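Local coordinates for protein dihydrofolate reductase (Enterococcus faecalis, PDB 4M7U) that probably reduces 7,8-dihydrofolate to tetrahydrofolate with NADPH as hydride donor, supplying the folate cofactor needed for glycine, purine and DNA-precursor synthesis, at residues A148-G152 against A161-E165. Numbering follows the deposited sequence.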
# COMPACT_ATOMS: atom_id res chain seq x y z
N ALA A 148 3.13 -3.26 -17.14
CA ALA A 148 3.93 -2.07 -17.38
C ALA A 148 5.18 -2.04 -16.49
O ALA A 148 5.19 -2.61 -15.39
CB ALA A 148 3.10 -0.81 -17.19
N THR A 149 6.22 -1.40 -16.99
CA THR A 149 7.43 -1.18 -16.22
C THR A 149 8.15 0.04 -16.77
O THR A 149 8.23 0.22 -17.99
CB THR A 149 8.36 -2.44 -16.20
OG1 THR A 149 9.42 -2.25 -15.26
CG2 THR A 149 8.93 -2.75 -17.60
N VAL A 150 8.63 0.89 -15.86
CA VAL A 150 9.44 2.05 -16.24
C VAL A 150 10.58 2.26 -15.24
O VAL A 150 10.36 2.26 -14.02
CB VAL A 150 8.57 3.33 -16.40
CG1 VAL A 150 7.86 3.66 -15.12
CG2 VAL A 150 9.42 4.52 -16.82
N PRO A 151 11.81 2.42 -15.75
CA PRO A 151 12.94 2.62 -14.84
C PRO A 151 12.85 4.00 -14.21
O PRO A 151 12.36 4.92 -14.86
CB PRO A 151 14.15 2.55 -15.77
CG PRO A 151 13.62 2.92 -17.11
CD PRO A 151 12.22 2.39 -17.16
N GLY A 152 13.29 4.15 -12.97
CA GLY A 152 13.27 5.45 -12.34
C GLY A 152 14.56 6.21 -12.57
O GLY A 152 15.64 5.60 -12.72
N ALA A 161 19.10 2.52 -8.22
CA ALA A 161 18.40 2.08 -9.41
C ALA A 161 17.07 1.50 -8.96
O ALA A 161 17.01 0.80 -7.94
CB ALA A 161 19.19 1.02 -10.16
N HIS A 162 16.00 1.78 -9.70
CA HIS A 162 14.70 1.27 -9.30
C HIS A 162 13.77 1.17 -10.50
O HIS A 162 14.00 1.83 -11.52
CB HIS A 162 14.11 2.15 -8.18
CG HIS A 162 13.99 3.60 -8.54
ND1 HIS A 162 15.08 4.45 -8.57
CD2 HIS A 162 12.92 4.36 -8.88
CE1 HIS A 162 14.68 5.66 -8.91
NE2 HIS A 162 13.39 5.64 -9.10
N ASP A 163 12.75 0.32 -10.38
CA ASP A 163 11.72 0.20 -11.40
C ASP A 163 10.34 0.43 -10.80
O ASP A 163 10.08 0.02 -9.66
CB ASP A 163 11.77 -1.16 -12.12
CG ASP A 163 13.01 -1.32 -12.98
OD1 ASP A 163 13.07 -0.69 -14.06
OD2 ASP A 163 13.94 -2.04 -12.56
N TYR A 164 9.49 1.11 -11.57
CA TYR A 164 8.08 1.24 -11.22
C TYR A 164 7.27 0.23 -12.04
O TYR A 164 7.17 0.37 -13.27
CB TYR A 164 7.59 2.66 -11.52
CG TYR A 164 8.25 3.73 -10.68
CD1 TYR A 164 9.37 4.41 -11.14
CD2 TYR A 164 7.74 4.08 -9.42
CE1 TYR A 164 9.98 5.41 -10.36
CE2 TYR A 164 8.34 5.08 -8.64
CZ TYR A 164 9.46 5.73 -9.12
OH TYR A 164 10.05 6.72 -8.35
N GLU A 165 6.69 -0.76 -11.36
CA GLU A 165 5.99 -1.82 -12.05
C GLU A 165 4.48 -1.80 -11.81
O GLU A 165 4.02 -1.43 -10.73
CB GLU A 165 6.55 -3.18 -11.61
CG GLU A 165 8.06 -3.31 -11.74
CD GLU A 165 8.56 -4.66 -11.23
OE1 GLU A 165 7.83 -5.29 -10.41
OE2 GLU A 165 9.66 -5.08 -11.64
O HOH W 1 11.48 -0.84 -16.11
O HOH W 2 10.48 -4.18 -14.07
O HOH W 3 16.68 3.22 -12.14
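Val-150 and Tyr-164 form an antiparallel hydrogen-bonded pair: Tyr-164 N gives a nearly straight bond to Val-150 O (2.8 Å, 176° at the hydrogen), and Val-150 N returns one to Tyr-164 O at 3.0 Å. Two residues further on, past the non-hydrogen-bonded pair Pro-151 and Asp-163, Gly-152 N donates to His-162 O at 2.8 Å. There a water accepts from His-162 N and donates to Gly-152 O. Thr-149 CA lies 3.3 Å from Tyr-164 O in a CA-H...O contact.

On the face bearing Val-150 and Tyr-164, Val-150 CG1 packs 3.7 Å from Tyr-164 CB, and the edge of the tyrosine ring passes Val-150 O and reaches Gly-152 CA, 3.8 Å from CE1. The imidazole of His-162 lays one face against the same glycine, its ND1 hydrogen-bonded to Tyr-160 O.

Water links the polar side chains across the other face. With chi1 at -171°, Thr-149 OG1 is turned toward the neighbouring strand, 3.9 Å from Glu-165 CG, and shares one water with Asp-163 OD1 and another with Glu-165 OE2, both waters donating to the carboxylates. Asp-163 OD2 is also hydrogen-bonded to His-127 NE2, and Glu-165 OE1 to Tyr-167 OH, with a salt bridge to Arg-123.

Tyr-164 also touches helix 33-43, where its ring meets Phe-38. The arrangement is the C-terminal beta hairpin of the dihydrofolate reductase fold, whose strand 144-151 edges the central mixed sheet.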